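Local coordinates for protein putative alpha-ketoglutarate-dependent taurine dioxygenase (Burkholderia xenovorans, PDB 5HSX) that probably acts as an iron- and 2-oxoglutarate-dependent dioxygenase of the TauD/TfdA family, although its substrate is not established, at residues R208-T213 with D267-A272. Residues are numbered along the deposited sequence; the frame is centred on the assembly and turned at random.
Sequences RVHPET and DNRATA
His210 NE2 donates to Asp267 OD2 at 2.8 Å, almost straight and in the plane of the imidazole. The carboxylate receives it on its syn side. At another edge of the ring, near its plane, the backbone N of Glu212 donates to His210 ND1 at 3.1 Å, so both ring nitrogens are engaged and its rotation is fixed. His210 CE1 lies over one face of the Arg269 guanidinium, 3.2 Å from NH2, and this is the tight, buried part. Arg269 bends at chi3 (-63°) and grips Asp267 side-on, NE to OD1 at 2.9 Å and NH2 to OD2. OD1 also accepts the backbone N of Arg269, an Asx turn within the type I turn 267-270. That turn links two strands in different sheets of this cupin-type fold, 263-267 and 271-274; the second carries His273 of the sodium site. Leu55 of helix 44-57 packs on His210, Asp267 and Arg269. Arg269 CG lies over one face of the buried Arg208 guanidinium, toward its rim. One water bridges Arg208 O and Arg269 O. Glu212 and Pro211 form the exposed side. NH1 and NH2 of Arg269 both donate end-on to Glu212 OE2, a salt bridge, NH2 at 2.9 Å. Arg51 shares this oxygen, and Pro211 CG rests 3.6 Å from Arg269 NH1.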
ATOM      1  N   ARG B 208      21.061 -10.391   4.126  1.00 17.31           N
ATOM      2  CA  ARG B 208      22.157  -9.428   4.180  1.00 18.64           C
ATOM      3  C   ARG B 208      22.305  -8.881   5.592  1.00 17.27           C
ATOM      4  O   ARG B 208      21.352  -8.328   6.152  1.00 19.74           O
ATOM      5  CB  ARG B 208      21.946  -8.266   3.204  1.00 18.91           C
ATOM      6  CG  ARG B 208      23.113  -7.276   3.297  1.00 18.59           C
ATOM      7  CD  ARG B 208      23.045  -6.102   2.296  1.00 19.76           C
ATOM      8  NE  ARG B 208      24.280  -5.321   2.437  1.00 20.92           N
ATOM      9  CZ  ARG B 208      24.630  -4.282   1.679  1.00 22.63           C
ATOM     10  NH1 ARG B 208      23.836  -3.875   0.696  1.00 22.40           N
ATOM     11  NH2 ARG B 208      25.778  -3.653   1.915  1.00 22.07           N
ATOM     12  N   VAL B 209      23.511  -8.997   6.146  1.00 17.99           N
ATOM     13  CA  VAL B 209      23.784  -8.461   7.476  1.00 19.39           C
ATOM     14  C   VAL B 209      24.112  -6.977   7.368  1.00 21.08           C
ATOM     15  O   VAL B 209      25.114  -6.593   6.753  1.00 23.56           O
ATOM     16  CB  VAL B 209      24.923  -9.230   8.154  1.00 22.00           C
ATOM     17  CG1 VAL B 209      25.171  -8.645   9.523  1.00 23.00           C
ATOM     18  CG2 VAL B 209      24.553 -10.710   8.238  1.00 19.53           C
ATOM     19  N   HIS B 210      23.295  -6.146   8.005  1.00 21.91           N
ATOM     20  CA  HIS B 210      23.441  -4.698   7.868  1.00 22.86           C
ATOM     21  C   HIS B 210      24.771  -4.237   8.464  1.00 26.26           C
ATOM     22  O   HIS B 210      25.065  -4.539   9.630  1.00 25.16           O
ATOM     23  CB  HIS B 210      22.265  -3.992   8.545  1.00 20.31           C
ATOM     24  CG  HIS B 210      22.132  -2.548   8.182  1.00 19.04           C
ATOM     25  ND1 HIS B 210      23.034  -1.591   8.589  1.00 23.35           N
ATOM     26  CD2 HIS B 210      21.190  -1.894   7.454  1.00 20.36           C
ATOM     27  CE1 HIS B 210      22.663  -0.413   8.120  1.00 20.42           C
ATOM     28  NE2 HIS B 210      21.541  -0.567   7.437  1.00 20.84           N
ATOM     29  N   PRO B 211      25.600  -3.508   7.708  1.00 22.08           N
ATOM     30  CA  PRO B 211      26.952  -3.190   8.207  1.00 23.01           C
ATOM     31  C   PRO B 211      26.999  -2.152   9.323  1.00 29.76           C
ATOM     32  O   PRO B 211      28.046  -2.029   9.971  1.00 31.34           O
ATOM     33  CB  PRO B 211      27.686  -2.686   6.956  1.00 30.17           C
ATOM     34  CG  PRO B 211      26.621  -2.211   6.055  1.00 24.41           C
ATOM     35  CD  PRO B 211      25.412  -3.089   6.307  1.00 25.50           C
ATOM     36  N   GLU B 212      25.932  -1.395   9.568  1.00 26.60           N
ATOM     37  CA  GLU B 212      25.936  -0.428  10.659  1.00 26.75           C
ATOM     38  C   GLU B 212      25.120  -0.875  11.866  1.00 29.83           C
ATOM     39  O   GLU B 212      25.458  -0.515  12.993  1.00 29.00           O
ATOM     40  CB  GLU B 212      25.418   0.932  10.181  1.00 30.38           C
ATOM     41  CG  GLU B 212      26.312   1.615   9.158  1.00 35.16           C
ATOM     42  CD  GLU B 212      25.844   3.025   8.816  1.00 35.44           C
ATOM     43  OE1 GLU B 212      25.954   3.931   9.673  1.00 34.26           O
ATOM     44  OE2 GLU B 212      25.355   3.226   7.687  1.00 30.96           O
ATOM     45  N   THR B 213      24.051  -1.646  11.670  1.00 26.82           N
ATOM     46  CA  THR B 213      23.211  -2.051  12.787  1.00 28.99           C
ATOM     47  C   THR B 213      23.359  -3.514  13.165  1.00 26.36           C
ATOM     48  O   THR B 213      22.933  -3.897  14.262  1.00 28.59           O
ATOM     49  CB  THR B 213      21.729  -1.797  12.475  1.00 23.44           C
ATOM     50  OG1 THR B 213      21.304  -2.728  11.476  1.00 24.17           O
ATOM     51  CG2 THR B 213      21.512  -0.369  11.969  1.00 25.59           C
ATOM     52  N   ASP B 267      17.300   3.713   2.997  1.00 16.96           N
ATOM     53  CA  ASP B 267      18.428   2.811   3.226  1.00 19.88           C
ATOM     54  C   ASP B 267      18.180   1.554   2.398  1.00 18.83           C
ATOM     55  O   ASP B 267      17.372   0.701   2.773  1.00 17.98           O
ATOM     56  CB  ASP B 267      18.557   2.491   4.716  1.00 18.08           C
ATOM     57  CG  ASP B 267      19.776   1.629   5.033  1.00 19.98           C
ATOM     58  OD1 ASP B 267      20.390   1.077   4.094  1.00 22.45           O
ATOM     59  OD2 ASP B 267      20.104   1.488   6.229  1.00 22.79           O
ATOM     60  N   ASN B 268      18.887   1.440   1.268  1.00 20.17           N
ATOM     61  CA  ASN B 268      18.757   0.291   0.374  1.00 23.22           C
ATOM     62  C   ASN B 268      19.253  -1.012   0.981  1.00 25.89           C
ATOM     63  O   ASN B 268      19.006  -2.076   0.409  1.00 25.44           O
ATOM     64  CB  ASN B 268      19.540   0.529  -0.910  1.00 25.02           C
ATOM     65  CG  ASN B 268      18.859   1.477  -1.835  1.00 32.83           C
ATOM     66  OD1 ASN B 268      17.693   1.281  -2.199  1.00 31.85           O
ATOM     67  ND2 ASN B 268      19.579   2.520  -2.242  1.00 32.03           N
ATOM     68  N   ARG B 269      19.981  -0.968   2.085  1.00 19.57           N
ATOM     69  CA  ARG B 269      20.393  -2.216   2.695  1.00 17.87           C
ATOM     70  C   ARG B 269      19.277  -2.871   3.491  1.00 20.19           C
ATOM     71  O   ARG B 269      19.415  -4.041   3.869  1.00 24.06           O
ATOM     72  CB  ARG B 269      21.614  -1.964   3.581  1.00 18.34           C
ATOM     73  CG  ARG B 269      22.713  -1.240   2.812  1.00 20.02           C
ATOM     74  CD  ARG B 269      23.738  -0.639   3.731  1.00 26.19           C
ATOM     75  NE  ARG B 269      23.148   0.384   4.582  1.00 21.07           N
ATOM     76  CZ  ARG B 269      23.851   1.167   5.398  1.00 25.30           C
ATOM     77  NH1 ARG B 269      25.176   1.063   5.455  1.00 23.64           N
ATOM     78  NH2 ARG B 269      23.227   2.061   6.150  1.00 26.76           N
ATOM     79  N   ALA B 270      18.172  -2.155   3.733  1.00 21.35           N
ATOM     80  CA  ALA B 270      17.088  -2.651   4.567  1.00 17.69           C
ATOM     81  C   ALA B 270      15.713  -2.484   3.933  1.00 19.41           C
ATOM     82  O   ALA B 270      14.710  -2.717   4.615  1.00 18.76           O
ATOM     83  CB  ALA B 270      17.096  -1.951   5.932  1.00 19.57           C
ATOM     84  N   THR B 271      15.631  -2.082   2.663  1.00 15.96           N
ATOM     85  CA  THR B 271      14.335  -1.809   2.052  1.00 16.82           C
ATOM     86  C   THR B 271      14.302  -2.327   0.629  1.00 18.85           C
ATOM     87  O   THR B 271      15.335  -2.494  -0.030  1.00 17.10           O
ATOM     88  CB  THR B 271      13.988  -0.304   2.007  1.00 16.49           C
ATOM     89  OG1 THR B 271      14.972   0.401   1.224  1.00 18.97           O
ATOM     90  CG2 THR B 271      13.909   0.293   3.415  1.00 18.83           C
ATOM     91  N   ALA B 272      13.084  -2.558   0.156  1.00 17.30           N
ATOM     92  CA  ALA B 272      12.776  -2.504  -1.263  1.00 20.61           C
ATOM     93  C   ALA B 272      11.687  -1.461  -1.450  1.00 16.93           C
ATOM     94  O   ALA B 272      11.032  -1.047  -0.488  1.00 18.44           O
ATOM     95  CB  ALA B 272      12.318  -3.863  -1.821  1.00 15.53           C
TER
HETATM   96  O   HOH W   1      21.337  -5.293   5.484  1.00 21.37           O